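Local structure of quercetin 2,3-dioxygenase (Escherichia coli, 1TQ5) at residues H75-G80 with T97-S102. The protein catalyses the oxygen-dependent cleavage of quercetin in vitro, using one divalent metal ion, though its physiological role is unknown. Residues are numbered along the deposited sequence; the frame is centred on the assembly and turned at random.
Sequences HQDSMG and TGIRHS. With CD (cadmium ion), chain B.
The side chains of His75 and His101 cross at about a right angle, with His75 CD2 at the edge of the His101 ring, near its plane and 4.1 Å from His101 ND1. They belong to an antiparallel pair, strands 72-77 and 99-104, in the N-terminal cupin domain of this bicupin pirin, the domain with the curated metal site. In its own plane the His101 ring also carries a cadmium ion, bound through NE2 at 2.6 Å; His59 and two waters share this metal, and the curated metal ligand His57 packs against the His101 ring. The His75 ring stacks on Tyr130 and has Asp77 OD1 in plane at its edge. The Arg100 guanidinium has Ser78 CB over one face, while its NH2 passes Ser78 OG at an angle too poor for a hydrogen bond.

The segment axes pass 4.6 Å apart, their N-to-C directions 154° from each other. Gln76 and Ser102 form a hydrogen-bonded pair: Ser102 N reaches Gln76 O at 2.8 Å, and Gln76 N returns to Ser102 O at 3.1 Å. Asp77 and His101 follow as a non-hydrogen-bonded pair, their CA atoms 4.0 Å apart. A chi1 of 77° tucks CG of His101 over its own backbone, flanked by N and C, and the end of the side chain leads away from strand 75-77, where NE2 meets the cadmium ion.

Beyond Asp77 the chain leaves the sheet. Ser78 N still donates to Arg100 O at 2.6 Å, and Ile99 CD1 presses against Ser78 CB at a tight 3.4 Å.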
ATOM      1  N   HIS A  75     -15.656   3.390   6.202  1.00 22.04           N
ATOM      2  CA  HIS A  75     -15.270   4.652   5.594  1.00 23.83           C
ATOM      3  C   HIS A  75     -16.434   5.637   5.480  1.00 24.55           C
ATOM      4  O   HIS A  75     -17.568   5.248   5.199  1.00 22.07           O
ATOM      5  CB  HIS A  75     -14.671   4.390   4.208  1.00 22.10           C
ATOM      6  CG  HIS A  75     -14.520   5.617   3.365  1.00 27.91           C
ATOM      7  ND1 HIS A  75     -15.571   6.178   2.672  1.00 35.10           N
ATOM      8  CD2 HIS A  75     -13.439   6.389   3.099  1.00 28.96           C
ATOM      9  CE1 HIS A  75     -15.145   7.241   2.013  1.00 29.12           C
ATOM     10  NE2 HIS A  75     -13.855   7.391   2.256  1.00 34.52           N
ATOM     11  N   GLN A  76     -16.131   6.914   5.706  1.00 27.25           N
ATOM     12  CA  GLN A  76     -17.105   7.997   5.610  1.00 31.46           C
ATOM     13  C   GLN A  76     -16.372   9.214   5.046  1.00 33.80           C
ATOM     14  O   GLN A  76     -15.274   9.545   5.498  1.00 32.78           O
ATOM     15  CB  GLN A  76     -17.682   8.321   6.989  1.00 32.87           C
ATOM     16  CG  GLN A  76     -18.585   7.229   7.551  1.00 38.21           C
ATOM     17  CD  GLN A  76     -18.957   7.459   9.002  1.00 46.75           C
ATOM     18  OE1 GLN A  76     -19.536   8.487   9.355  1.00 48.27           O
ATOM     19  NE2 GLN A  76     -18.627   6.498   9.853  1.00 49.24           N
ATOM     20  N   ASP A  77     -16.962   9.883   4.061  1.00 34.96           N
ATOM     21  CA  ASP A  77     -16.294  11.041   3.480  1.00 37.05           C
ATOM     22  C   ASP A  77     -17.197  12.242   3.243  1.00 38.72           C
ATOM     23  O   ASP A  77     -18.420  12.110   3.202  1.00 36.33           O
ATOM     24  CB  ASP A  77     -15.609  10.648   2.168  1.00 39.48           C
ATOM     25  CG  ASP A  77     -16.596  10.241   1.087  1.00 41.89           C
ATOM     26  OD1 ASP A  77     -16.164   9.611   0.098  1.00 42.81           O
ATOM     27  OD2 ASP A  77     -17.797  10.555   1.219  1.00 49.69           O
ATOM     28  N   SER A  78     -16.572  13.410   3.104  1.00 41.81           N
ATOM     29  CA  SER A  78     -17.274  14.661   2.848  1.00 44.38           C
ATOM     30  C   SER A  78     -18.011  14.484   1.530  1.00 44.49           C
ATOM     31  O   SER A  78     -17.646  15.057   0.505  1.00 48.66           O
ATOM     32  CB  SER A  78     -16.270  15.812   2.746  1.00 46.70           C
ATOM     33  OG  SER A  78     -16.925  17.045   2.504  1.00 51.97           O
HETATM   34  N   MSE A  79     -19.050  13.664   1.584  1.00 44.16           N
HETATM   35  CA  MSE A  79     -19.881  13.327   0.441  1.00 43.48           C
HETATM   36  C   MSE A  79     -20.950  12.442   1.072  1.00 44.26           C
HETATM   37  O   MSE A  79     -21.355  12.667   2.212  1.00 47.71           O
HETATM   38  CB  MSE A  79     -19.075  12.515  -0.576  1.00 42.04           C
HETATM   39  CG  MSE A  79     -19.115  13.019  -2.007  1.00 41.08           C
HETATM   40 SE   MSE A  79     -17.990  14.402  -2.340  1.00 45.24          SE
HETATM   41  CE  MSE A  79     -19.145  15.627  -3.046  1.00 33.14           C
ATOM     42  N   GLY A  80     -21.401  11.429   0.350  1.00 46.22           N
ATOM     43  CA  GLY A  80     -22.400  10.546   0.912  1.00 45.00           C
ATOM     44  C   GLY A  80     -21.807   9.164   1.057  1.00 43.70           C
ATOM     45  O   GLY A  80     -22.456   8.236   1.546  1.00 47.28           O
ATOM     46  N   THR A  97      -9.325  18.105  -5.526  1.00 39.18           N
ATOM     47  CA  THR A  97      -9.340  19.505  -5.118  1.00 42.83           C
ATOM     48  C   THR A  97      -9.495  19.699  -3.611  1.00 43.18           C
ATOM     49  O   THR A  97      -9.148  20.750  -3.073  1.00 44.61           O
ATOM     50  CB  THR A  97     -10.467  20.276  -5.843  1.00 42.70           C
ATOM     51  OG1 THR A  97     -11.706  19.570  -5.694  1.00 41.15           O
ATOM     52  CG2 THR A  97     -10.144  20.419  -7.324  1.00 44.41           C
ATOM     53  N   GLY A  98     -10.016  18.684  -2.931  1.00 42.58           N
ATOM     54  CA  GLY A  98     -10.201  18.777  -1.493  1.00 40.57           C
ATOM     55  C   GLY A  98     -11.254  17.802  -1.009  1.00 40.13           C
ATOM     56  O   GLY A  98     -12.218  17.525  -1.724  1.00 38.22           O
ATOM     57  N   ILE A  99     -11.085  17.282   0.203  1.00 37.11           N
ATOM     58  CA  ILE A  99     -12.045  16.325   0.737  1.00 37.23           C
ATOM     59  C   ILE A  99     -11.739  16.000   2.200  1.00 34.62           C
ATOM     60  O   ILE A  99     -10.607  16.143   2.658  1.00 35.39           O
ATOM     61  CB  ILE A  99     -12.021  15.018  -0.118  1.00 38.37           C
ATOM     62  CG1 ILE A  99     -13.439  14.474  -0.311  1.00 43.11           C
ATOM     63  CG2 ILE A  99     -11.101  13.981   0.521  1.00 41.83           C
ATOM     64  CD1 ILE A  99     -14.112  13.985   0.939  1.00 32.59           C
ATOM     65  N   ARG A 100     -12.764  15.582   2.934  1.00 31.69           N
ATOM     66  CA  ARG A 100     -12.613  15.211   4.333  1.00 30.65           C
ATOM     67  C   ARG A 100     -13.138  13.793   4.508  1.00 28.92           C
ATOM     68  O   ARG A 100     -14.114  13.402   3.867  1.00 26.75           O
ATOM     69  CB  ARG A 100     -13.403  16.165   5.232  1.00 33.25           C
ATOM     70  CG  ARG A 100     -12.704  17.488   5.506  1.00 38.69           C
ATOM     71  CD  ARG A 100     -13.623  18.472   6.217  1.00 43.90           C
ATOM     72  NE  ARG A 100     -14.703  18.936   5.348  1.00 51.56           N
ATOM     73  CZ  ARG A 100     -14.518  19.611   4.216  1.00 57.21           C
ATOM     74  NH1 ARG A 100     -13.291  19.909   3.807  1.00 60.02           N
ATOM     75  NH2 ARG A 100     -15.562  19.983   3.487  1.00 56.45           N
ATOM     76  N   HIS A 101     -12.489  13.009   5.359  1.00 27.20           N
ATOM     77  CA  HIS A 101     -12.961  11.653   5.577  1.00 26.68           C
ATOM     78  C   HIS A 101     -12.551  11.131   6.936  1.00 26.62           C
ATOM     79  O   HIS A 101     -11.739  11.736   7.633  1.00 23.97           O
ATOM     80  CB  HIS A 101     -12.439  10.704   4.490  1.00 25.70           C
ATOM     81  CG  HIS A 101     -11.008  10.298   4.667  1.00 29.96           C
ATOM     82  ND1 HIS A 101     -10.556   9.028   4.382  1.00 30.20           N
ATOM     83  CD2 HIS A 101      -9.928  10.993   5.098  1.00 32.58           C
ATOM     84  CE1 HIS A 101      -9.260   8.957   4.631  1.00 32.19           C
ATOM     85  NE2 HIS A 101      -8.854  10.135   5.066  1.00 34.77           N
ATOM     86  N   SER A 102     -13.142  10.005   7.313  1.00 25.91           N
ATOM     87  CA  SER A 102     -12.830   9.359   8.573  1.00 27.28           C
ATOM     88  C   SER A 102     -12.874   7.861   8.319  1.00 25.59           C
ATOM     89  O   SER A 102     -13.537   7.402   7.387  1.00 27.83           O
ATOM     90  CB  SER A 102     -13.860   9.730   9.643  1.00 28.82           C
ATOM     91  OG  SER A 102     -15.108   9.126   9.367  1.00 36.65           O
TER
HETATM   92 CD    CD B1000      -6.553  10.524   6.160  1.00 38.71          CD
HETATM   93  O   HOH W   1      -4.233  11.235   7.273  1.00 30.95           O
HETATM   94  O   HOH W   2      -5.274   8.452   5.482  1.00 21.64           O